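Local coordinates for hypothetical protein Atu0492 (Agrobacterium tumefaciens, PDB 2GMY) that is of unknown function but probably serves antioxidant defence as an all-helical, AhpD-like member of the carboxymuconolactone decarboxylase family, at residues Phe34-Lys39 / Lys57-Asp62; Leu40-Ile45 / Thr132-Ala137; Ser73-Ser78 / Gln84-Leu89; Val92-Val95 / Glu100-Ala103. One frame throughout, in Å; residues are numbered along the deposited sequence.

Contact 1: residues Phe34-Lys39 / Lys57-Asp62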
# COMPACT_ATOMS: atom_id res chain seq x y z
N PHE A 34 -5.23 27.84 10.82
CA PHE A 34 -5.36 26.40 11.07
C PHE A 34 -6.47 25.78 10.21
O PHE A 34 -6.34 24.65 9.73
CB PHE A 34 -5.60 26.11 12.56
CG PHE A 34 -4.47 26.58 13.46
CD1 PHE A 34 -3.14 26.49 13.06
CD2 PHE A 34 -4.76 27.08 14.73
CE1 PHE A 34 -2.09 26.92 13.90
CE2 PHE A 34 -3.73 27.51 15.57
CZ PHE A 34 -2.40 27.43 15.15
N ILE A 35 -7.55 26.53 10.02
CA ILE A 35 -8.63 26.08 9.15
C ILE A 35 -8.11 25.94 7.71
O ILE A 35 -8.34 24.92 7.05
CB ILE A 35 -9.87 27.00 9.24
CG1 ILE A 35 -10.44 26.96 10.66
CG2 ILE A 35 -10.93 26.55 8.22
CD1 ILE A 35 -11.62 27.92 10.87
N HIS A 36 -7.38 26.95 7.24
CA HIS A 36 -6.76 26.89 5.91
C HIS A 36 -5.84 25.68 5.76
O HIS A 36 -5.88 24.97 4.75
CB HIS A 36 -5.95 28.15 5.63
CG HIS A 36 -6.77 29.38 5.51
ND1 HIS A 36 -7.97 29.41 4.83
CD2 HIS A 36 -6.57 30.64 5.97
CE1 HIS A 36 -8.47 30.63 4.88
NE2 HIS A 36 -7.64 31.40 5.57
N LEU A 37 -5.00 25.48 6.75
CA LEU A 37 -4.04 24.37 6.76
C LEU A 37 -4.75 23.02 6.68
O LEU A 37 -4.36 22.14 5.91
CB LEU A 37 -3.21 24.47 8.04
CG LEU A 37 -2.13 23.41 8.24
CD1 LEU A 37 -1.05 23.98 9.13
CD2 LEU A 37 -2.70 22.09 8.80
N ILE A 38 -5.76 22.84 7.52
CA ILE A 38 -6.54 21.60 7.53
C ILE A 38 -7.15 21.34 6.15
O ILE A 38 -7.06 20.22 5.61
CB ILE A 38 -7.65 21.65 8.61
CG1 ILE A 38 -7.05 21.55 10.00
CG2 ILE A 38 -8.69 20.56 8.35
CD1 ILE A 38 -8.01 22.06 11.10
N LYS A 39 -7.79 22.37 5.58
CA LYS A 39 -8.49 22.20 4.31
C LYS A 39 -7.54 21.93 3.16
O LYS A 39 -7.79 21.06 2.33
CB LYS A 39 -9.35 23.42 4.00
CG LYS A 39 -10.58 23.52 4.89
CD LYS A 39 -11.30 24.83 4.61
CE LYS A 39 -12.63 24.87 5.31
NZ LYS A 39 -13.49 25.89 4.67
N LYS A 57 -6.32 29.64 -2.90
CA LYS A 57 -6.77 31.04 -3.06
C LYS A 57 -7.19 31.64 -1.73
O LYS A 57 -6.85 32.80 -1.43
CB LYS A 57 -7.90 31.11 -4.09
CG LYS A 57 -7.39 30.92 -5.52
CD LYS A 57 -8.52 30.60 -6.49
CE LYS A 57 -7.98 30.41 -7.89
NZ LYS A 57 -9.05 29.95 -8.84
N GLU A 58 -7.90 30.87 -0.91
CA GLU A 58 -8.28 31.35 0.43
C GLU A 58 -7.08 31.63 1.34
O GLU A 58 -7.05 32.64 2.05
CB GLU A 58 -9.24 30.40 1.13
CG GLU A 58 -10.59 30.28 0.44
CD GLU A 58 -11.35 29.06 0.90
OE1 GLU A 58 -10.69 28.06 1.27
OE2 GLU A 58 -12.60 29.08 0.87
N SER A 59 -6.10 30.72 1.32
CA SER A 59 -4.87 30.88 2.10
C SER A 59 -4.12 32.14 1.66
O SER A 59 -3.66 32.92 2.49
CB SER A 59 -3.96 29.66 1.94
OG SER A 59 -4.61 28.50 2.43
N ARG A 60 -4.03 32.32 0.35
CA ARG A 60 -3.33 33.47 -0.22
C ARG A 60 -4.03 34.76 0.21
O ARG A 60 -3.37 35.75 0.57
CB ARG A 60 -3.29 33.38 -1.74
CG ARG A 60 -2.57 34.57 -2.40
CD ARG A 60 -2.50 34.38 -3.90
NE ARG A 60 -1.69 33.21 -4.25
CZ ARG A 60 -2.08 32.20 -5.02
NH1 ARG A 60 -3.28 32.18 -5.59
NH2 ARG A 60 -1.24 31.20 -5.24
N HIS A 61 -5.35 34.74 0.19
CA HIS A 61 -6.12 35.92 0.55
C HIS A 61 -5.87 36.37 1.99
O HIS A 61 -5.85 37.58 2.29
CB HIS A 61 -7.59 35.67 0.34
CG HIS A 61 -8.43 36.89 0.56
ND1 HIS A 61 -8.36 37.98 -0.28
CD2 HIS A 61 -9.29 37.22 1.55
CE1 HIS A 61 -9.19 38.91 0.16
NE2 HIS A 61 -9.76 38.48 1.27
N ASP A 62 -5.70 35.40 2.89
CA ASP A 62 -5.44 35.70 4.31
C ASP A 62 -3.96 35.96 4.61
O ASP A 62 -3.57 36.02 5.78
CB ASP A 62 -6.04 34.62 5.22
CG ASP A 62 -7.52 34.83 5.47
OD1 ASP A 62 -8.05 35.91 5.12
OD2 ASP A 62 -8.18 33.92 6.03
O HOH W 1 -9.50 27.63 3.58
O HOH W 2 -13.73 27.13 2.25

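Contact 2: residues Leu40-Ile45 / Thr132-Ala137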
# COMPACT_ATOMS: atom_id res chain seq x y z
N LEU A 40 -6.43 22.67 3.12
CA LEU A 40 -5.49 22.53 2.01
C LEU A 40 -4.79 21.18 2.08
O LEU A 40 -4.74 20.45 1.09
CB LEU A 40 -4.48 23.69 2.00
CG LEU A 40 -3.41 23.64 0.90
CD1 LEU A 40 -4.03 23.54 -0.50
CD2 LEU A 40 -2.54 24.86 1.02
N ARG A 41 -4.30 20.83 3.26
CA ARG A 41 -3.55 19.57 3.39
C ARG A 41 -4.41 18.34 3.09
O ARG A 41 -4.00 17.47 2.30
CB ARG A 41 -2.87 19.44 4.75
CG ARG A 41 -2.10 18.13 4.94
CD ARG A 41 -0.98 17.94 3.92
NE ARG A 41 -0.44 16.59 4.09
CZ ARG A 41 0.37 15.99 3.22
NH1 ARG A 41 0.78 16.64 2.12
NH2 ARG A 41 0.79 14.75 3.47
N ALA A 42 -5.62 18.28 3.67
CA ALA A 42 -6.50 17.13 3.44
C ALA A 42 -6.86 17.03 1.96
O ALA A 42 -6.91 15.94 1.39
CB ALA A 42 -7.75 17.21 4.32
N SER A 43 -7.11 18.19 1.34
CA SER A 43 -7.45 18.21 -0.09
C SER A 43 -6.31 17.67 -0.97
O SER A 43 -6.56 16.94 -1.94
CB SER A 43 -7.85 19.62 -0.52
OG SER A 43 -9.01 20.02 0.18
N ILE A 44 -5.07 18.01 -0.63
CA ILE A 44 -3.93 17.47 -1.35
C ILE A 44 -3.89 15.94 -1.20
O ILE A 44 -3.76 15.20 -2.19
CB ILE A 44 -2.62 18.11 -0.89
CG1 ILE A 44 -2.58 19.58 -1.32
CG2 ILE A 44 -1.42 17.38 -1.48
CD1 ILE A 44 -1.52 20.42 -0.58
N ILE A 45 -4.02 15.46 0.03
CA ILE A 45 -3.96 14.01 0.27
C ILE A 45 -5.01 13.30 -0.55
O ILE A 45 -4.75 12.24 -1.17
CB ILE A 45 -4.17 13.69 1.75
CG1 ILE A 45 -2.99 14.23 2.57
CG2 ILE A 45 -4.34 12.19 1.96
CD1 ILE A 45 -3.21 14.16 4.07
N THR A 132 -15.37 15.30 3.66
CA THR A 132 -16.67 15.19 3.01
C THR A 132 -16.68 15.99 1.70
O THR A 132 -17.05 15.46 0.65
CB THR A 132 -17.80 15.61 3.97
OG1 THR A 132 -17.92 14.61 4.99
CG2 THR A 132 -19.13 15.71 3.23
N TRP A 133 -16.27 17.26 1.75
CA TRP A 133 -16.22 18.06 0.52
C TRP A 133 -15.33 17.39 -0.54
O TRP A 133 -15.69 17.35 -1.72
CB TRP A 133 -15.70 19.47 0.79
CG TRP A 133 -16.66 20.38 1.47
CD1 TRP A 133 -16.49 20.96 2.70
CD2 TRP A 133 -17.92 20.85 0.97
NE1 TRP A 133 -17.58 21.76 2.99
CE2 TRP A 133 -18.47 21.70 1.95
CE3 TRP A 133 -18.63 20.62 -0.22
CZ2 TRP A 133 -19.72 22.34 1.77
CZ3 TRP A 133 -19.87 21.25 -0.39
CH2 TRP A 133 -20.40 22.10 0.60
N ASN A 134 -14.17 16.88 -0.13
CA ASN A 134 -13.28 16.18 -1.09
C ASN A 134 -13.98 15.00 -1.78
O ASN A 134 -13.81 14.77 -2.98
CB ASN A 134 -12.01 15.69 -0.41
CG ASN A 134 -11.11 16.81 0.10
OD1 ASN A 134 -11.20 18.00 -0.30
ND2 ASN A 134 -10.19 16.44 0.98
N ARG A 135 -14.74 14.23 -1.00
CA ARG A 135 -15.45 13.08 -1.55
C ARG A 135 -16.55 13.49 -2.52
O ARG A 135 -16.76 12.84 -3.55
CB ARG A 135 -15.97 12.20 -0.41
CG ARG A 135 -14.83 11.44 0.25
CD ARG A 135 -15.17 10.76 1.57
NE ARG A 135 -14.08 9.84 1.91
CZ ARG A 135 -12.91 10.24 2.44
NH1 ARG A 135 -12.69 11.52 2.74
NH2 ARG A 135 -11.96 9.34 2.66
N ILE A 136 -17.26 14.57 -2.18
CA ILE A 136 -18.28 15.12 -3.07
C ILE A 136 -17.65 15.65 -4.35
O ILE A 136 -18.10 15.31 -5.45
CB ILE A 136 -19.09 16.22 -2.35
CG1 ILE A 136 -19.91 15.60 -1.21
CG2 ILE A 136 -20.00 16.98 -3.33
CD1 ILE A 136 -20.45 16.62 -0.20
N ALA A 137 -16.61 16.47 -4.22
CA ALA A 137 -16.01 17.10 -5.41
C ALA A 137 -15.32 16.09 -6.33
O ALA A 137 -15.49 16.13 -7.55
CB ALA A 137 -15.06 18.18 -5.01

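Contact 3: residues Ser73-Ser78 / Gln84-Leu89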
# COMPACT_ATOMS: atom_id res chain seq x y z
N SER A 73 2.27 20.10 0.23
CA SER A 73 2.19 18.78 -0.33
C SER A 73 3.33 17.91 0.19
O SER A 73 3.27 16.72 0.10
CB SER A 73 2.25 18.84 -1.86
OG SER A 73 3.46 19.35 -2.29
N VAL A 74 4.35 18.55 0.76
CA VAL A 74 5.60 17.89 1.16
C VAL A 74 6.08 18.42 2.51
O VAL A 74 7.27 18.55 2.78
CB VAL A 74 6.70 18.05 0.05
CG1 VAL A 74 6.30 17.30 -1.23
CG2 VAL A 74 6.97 19.52 -0.26
N TRP A 75 5.12 18.69 3.40
CA TRP A 75 5.41 19.44 4.61
C TRP A 75 6.41 18.80 5.54
O TRP A 75 7.09 19.51 6.28
CB TRP A 75 4.11 19.71 5.38
CG TRP A 75 3.52 18.47 5.96
CD1 TRP A 75 2.62 17.62 5.37
CD2 TRP A 75 3.78 17.94 7.26
NE1 TRP A 75 2.30 16.59 6.24
CE2 TRP A 75 3.01 16.76 7.40
CE3 TRP A 75 4.60 18.35 8.32
CZ2 TRP A 75 3.03 15.98 8.56
CZ3 TRP A 75 4.62 17.58 9.47
CH2 TRP A 75 3.84 16.41 9.59
N ARG A 76 6.49 17.46 5.55
CA ARG A 76 7.32 16.79 6.55
C ARG A 76 8.77 17.22 6.42
O ARG A 76 9.47 17.31 7.42
CB ARG A 76 7.23 15.27 6.45
CG ARG A 76 5.91 14.73 6.91
CD ARG A 76 6.01 13.27 7.33
NE ARG A 76 4.69 12.79 7.74
CZ ARG A 76 4.26 12.73 9.00
NH1 ARG A 76 5.05 13.08 10.01
NH2 ARG A 76 3.04 12.29 9.24
N GLU A 77 9.22 17.50 5.20
CA GLU A 77 10.61 17.89 4.97
C GLU A 77 10.87 19.40 4.85
O GLU A 77 11.99 19.82 4.52
CB GLU A 77 11.17 17.15 3.74
CG GLU A 77 11.52 15.68 4.01
CD GLU A 77 12.44 15.53 5.21
OE1 GLU A 77 13.34 16.39 5.40
OE2 GLU A 77 12.25 14.56 5.97
N SER A 78 9.85 20.22 5.14
CA SER A 78 9.96 21.67 4.97
C SER A 78 10.12 22.40 6.30
O SER A 78 9.30 22.22 7.21
CB SER A 78 8.74 22.22 4.25
OG SER A 78 8.84 23.63 4.15
N GLN A 84 3.88 23.92 16.11
CA GLN A 84 2.44 23.79 16.26
C GLN A 84 1.78 23.36 14.94
O GLN A 84 0.95 22.46 14.93
CB GLN A 84 1.82 25.10 16.71
CG GLN A 84 0.33 25.01 16.95
CD GLN A 84 -0.23 26.28 17.55
OE1 GLN A 84 0.19 27.39 17.21
NE2 GLN A 84 -1.24 26.13 18.42
N GLU A 85 2.15 24.02 13.84
CA GLU A 85 1.64 23.63 12.51
C GLU A 85 2.01 22.18 12.18
O GLU A 85 1.18 21.43 11.63
CB GLU A 85 2.16 24.56 11.42
CG GLU A 85 1.54 25.94 11.51
CD GLU A 85 2.15 26.95 10.54
OE1 GLU A 85 3.37 26.88 10.27
OE2 GLU A 85 1.40 27.82 10.06
N ARG A 86 3.24 21.79 12.49
CA ARG A 86 3.65 20.40 12.27
C ARG A 86 2.81 19.40 13.06
O ARG A 86 2.49 18.32 12.56
CB ARG A 86 5.13 20.17 12.57
CG ARG A 86 6.02 20.92 11.63
CD ARG A 86 7.49 20.64 11.93
NE ARG A 86 7.88 19.28 11.54
CZ ARG A 86 8.14 18.91 10.28
NH1 ARG A 86 8.08 19.79 9.28
NH2 ARG A 86 8.47 17.65 10.03
N ALA A 87 2.47 19.77 14.29
CA ALA A 87 1.65 18.91 15.13
C ALA A 87 0.28 18.75 14.48
O ALA A 87 -0.26 17.65 14.38
CB ALA A 87 1.51 19.53 16.50
N LEU A 88 -0.28 19.85 14.01
CA LEU A 88 -1.58 19.82 13.35
C LEU A 88 -1.51 19.00 12.05
O LEU A 88 -2.35 18.14 11.82
CB LEU A 88 -2.05 21.25 13.07
CG LEU A 88 -3.41 21.43 12.38
CD1 LEU A 88 -4.52 20.63 13.07
CD2 LEU A 88 -3.76 22.92 12.31
N LEU A 89 -0.50 19.25 11.22
CA LEU A 89 -0.32 18.52 9.95
C LEU A 89 -0.24 17.01 10.17
O LEU A 89 -0.85 16.23 9.43
CB LEU A 89 0.92 19.03 9.21
CG LEU A 89 0.72 20.39 8.54
CD1 LEU A 89 2.05 21.10 8.31
CD2 LEU A 89 -0.06 20.24 7.22
O HOH W 3 8.78 22.69 9.72

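Contact 4: residues Val92-Val95 / Glu100-Ala103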
# COMPACT_ATOMS: atom_id res chain seq x y z
N VAL A 92 -3.80 15.96 10.76
CA VAL A 92 -4.54 15.99 9.49
C VAL A 92 -4.22 14.77 8.64
O VAL A 92 -5.12 14.10 8.12
CB VAL A 92 -4.28 17.30 8.72
CG1 VAL A 92 -4.91 17.24 7.32
CG2 VAL A 92 -4.83 18.48 9.50
N ASP A 93 -2.93 14.46 8.50
CA ASP A 93 -2.51 13.30 7.73
C ASP A 93 -3.07 11.99 8.32
O ASP A 93 -3.67 11.19 7.59
CB ASP A 93 -0.98 13.24 7.68
CG ASP A 93 -0.39 14.30 6.75
OD1 ASP A 93 -1.12 15.24 6.36
OD2 ASP A 93 0.80 14.17 6.41
N ALA A 94 -2.88 11.79 9.62
CA ALA A 94 -3.27 10.52 10.26
C ALA A 94 -4.77 10.27 10.17
O ALA A 94 -5.23 9.15 9.91
CB ALA A 94 -2.81 10.49 11.74
N VAL A 95 -5.54 11.35 10.35
CA VAL A 95 -7.00 11.26 10.40
C VAL A 95 -7.58 11.20 8.99
O VAL A 95 -8.55 10.50 8.73
CB VAL A 95 -7.61 12.41 11.23
CG1 VAL A 95 -9.13 12.39 11.19
CG2 VAL A 95 -7.14 12.29 12.67
N GLU A 100 -5.84 3.53 7.13
CA GLU A 100 -4.46 3.05 7.11
C GLU A 100 -3.74 3.23 8.44
O GLU A 100 -2.99 2.35 8.85
CB GLU A 100 -3.64 3.78 6.05
CG GLU A 100 -4.05 3.54 4.61
CD GLU A 100 -3.23 4.38 3.62
OE1 GLU A 100 -2.40 5.23 4.05
OE2 GLU A 100 -3.41 4.19 2.39
N THR A 101 -3.94 4.38 9.08
CA THR A 101 -3.12 4.72 10.25
C THR A 101 -3.74 4.35 11.59
O THR A 101 -3.02 4.13 12.56
CB THR A 101 -2.82 6.23 10.33
OG1 THR A 101 -4.01 6.93 10.72
CG2 THR A 101 -2.32 6.77 9.01
N GLY A 102 -5.08 4.35 11.64
CA GLY A 102 -5.81 4.21 12.91
C GLY A 102 -5.62 5.31 13.93
O GLY A 102 -5.92 5.11 15.12
N ALA A 103 -5.13 6.48 13.49
CA ALA A 103 -4.86 7.66 14.35
C ALA A 103 -3.94 7.36 15.55
O ALA A 103 -4.40 7.31 16.71
CB ALA A 103 -6.18 8.35 14.80

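Contact 1: residues Phe34-Lys39 / Lys57-Asp62
A histidine-carboxylate hydrogen bond, His36 to Asp62, ties helix 32-45 to the end of helix 49-61 in this AhpD-like helical fold. His36 CG lies beside the backbone N (chi1 -67°), which directs the ring at helix 49-61. His36 NE2 donates to Asp62 OD2 over 2.6 Å, and the bond is nearly straight (173°). The oxygen lies in the ring plane of His36, at its edge, whereas the ring approaches OD2 from the anti side and 30° out of the carboxylate plane. Asp62 is the first residue to leave helical geometry, and its carboxylate reaches the ring. One face of the imidazole rests on the backbone of helix 49-61: Ser59 CA stands 4.2 Å from the ring centroid in a CH-pi contact. Ser59 OG, bonded to His55 O, packs 3.5 Å from His36 CB. At the ring's other nitrogen, a water 2.7 Å from His36 ND1 donates to Glu58 OE1, which also bonds His55 ND1. A second water links Glu58 OE2 to Lys39 NZ, whose salt-bridge partner is Glu22. Histidine suits this place because it offers two nitrogens on its rim and a flat face; engagement at all three probably fixes the ring's rotation.

Contact 2: residues Leu40-Ile45 / Thr132-Ala137
Ser43 OG sits between two acceptors, the carbonyl Lys39 O one turn back on its own helix, to which it is hydrogen-bonded, and Asn134 OD1, 3.0 Å away on helix 117-139. The hydroxyl has a single proton to offer, so how it is shared between the two oxygens remains open. This is a buried helix-helix crossing in an AhpD-like fold, and it lies against a Cys-X-X-Cys sequence: Cys51 touches both Ser43 and Asn134, and Cys48 packs on Asn134. Cysteine pairs spaced in this way are the redox centre of AhpD relatives, so the crossing probably forms part of the wall behind such a site. The backbones come close, with Ser43 CA and Asn134 CA 6.3 Å apart, as the small Ala42 and Ser43 on the facing side of helix 32-45 allow. Asn134 is the side chain that reaches across from helix 117-139. Its CG stands anti to the carbonyl carbon (chi1 -66°), which sends the amide straight across to the other helix. An asparagine suits a buried spot like this, since its two ends differ: OD1 turns to the serine hydroxyl, while Asn134 ND2 lies 3.3 Å from Ala42 O. On its other sides helix 117-139 reaches further, Trp133 bonding Glu22 through its indole nitrogen and Arg135 donating to Thr96 O of a third subunit. Packing at the crossing itself is tight along the backbone of helix 32-45, where Asn134 ND2 rests 3.4 Å from Ser43 CA.

Contact 3: residues Ser73-Ser78 / Gln84-Leu89
Arg86, one turn into helix 83-96, reaches across to the short 3-10 turn at Trp75-Glu77 and binds its carbonyl oxygens. A bend at chi3 (72°) swings the end of the otherwise extended chain over to that turn. Arg86 NH2 donates to Arg76 O at 2.8 Å with an angle of 159°, the oxygen lying in the guanidinium plane. Arg86 NH1 makes a longer, more bent bond to Trp75 O (3.2 Å), which approaches tilted from that plane, and adds a weak one to Arg76 O. Trp75 O also receives Ser78 N, from the face of its carbonyl plane opposite to Arg86 NH1. A water accepting from Arg86 NH1 donates in turn to Ser78 O, whose residue bonds His144 of a second subunit through its hydroxyl. Over one face of the Arg86 guanidinium stands Trp75 CZ3, but the indole is turned 56° to it, so the two planes do not stack.

A turn further along, Leu89 lies against the indole face. Leu89 CB sits 3.5 Å from the centroid of the Trp75 six-membered ring, almost on the normal, in a CH-pi contact, and Leu89 CD1 continues the packing 3.8 Å from Trp75 CE3. The other face of the indole is covered by Arg76 CG, and Trp75 CZ2 stands over the centre of the Arg76 guanidinium, whose plane is inclined to the indole, while Trp75 NE1 is bonded to Asp93. Tryptophan suits this position by joining a broad apolar face to a polar edge; Arg86 suits its place, its several N-H groups answering the carbonyls that the turn presents and probably balancing their partial negative charge.

Contact 4: residues Val92-Val95 / Glu100-Ala103
Ala94, near the C-terminal end of helix 83-96, and Ala103, just past the short helix 98-101, bring their backbones together, with CA atoms 5.2 Å apart. Between them the chain has doubled back. Gly102 is the first residue after helix 98-101 to leave helical geometry, and it does so with positive phi (64°), a conformation that glycine adopts readily; Ala103 also has positive phi. Thr101 OG1 donates to Ala94 O over 2.7 Å, arriving tilted 28° from the carbonyl plane. Thr101 OG1 also accepts from Ala103 N at 3.0 Å in a nearly straight bond, and so links the longer helix to the turn that follows the shorter one. With chi1 at 73°, OG1 stands between the backbone N and the carbonyl carbon while CG2 takes the place beside the N; from there Thr101 CG2 lies 4.1 Å from Ala94 CA. A threonine therefore supplies both a hydroxyl for the carbonyl and a methyl for the helix surface. The two alanines are small enough for close approach, Ala94 CB lying 4.4 Å from Ala103 CA, and Pro104 packs on Ala94. At the subunit interface, Gly102 O and Ala103 O accept from Arg141 and Arg4 of a third subunit. The hydroxyl accepting from the backbone nitrogen two residues on defines an ST turn, here closing a tight reversal of the chain after helix 98-101.

In the fold
Helix 32-45 is common to contacts 1 and 2, and helix 83-96 to contacts 3 and 4. The two helices meet where Leu37 packs on Leu88 and Leu89, and where Arg41 forms a salt bridge with Asp93, the residue that also accepts from Trp75 of contact 3. Contact 2 is nearest the chain centre and wholly buried, with one asparagine amide meeting a serine hydroxyl. Contact 1, partly open, relies on a histidine, a carboxylate and bridging waters. Contacts 3 and 4 are local in sequence and buried, yet their centres lie farther out, about 13 and 14 Å from the chain's centre; they answer backbone carbonyls with an arginine and a threonine. Contacts 2 and 4 both touch the third subunit.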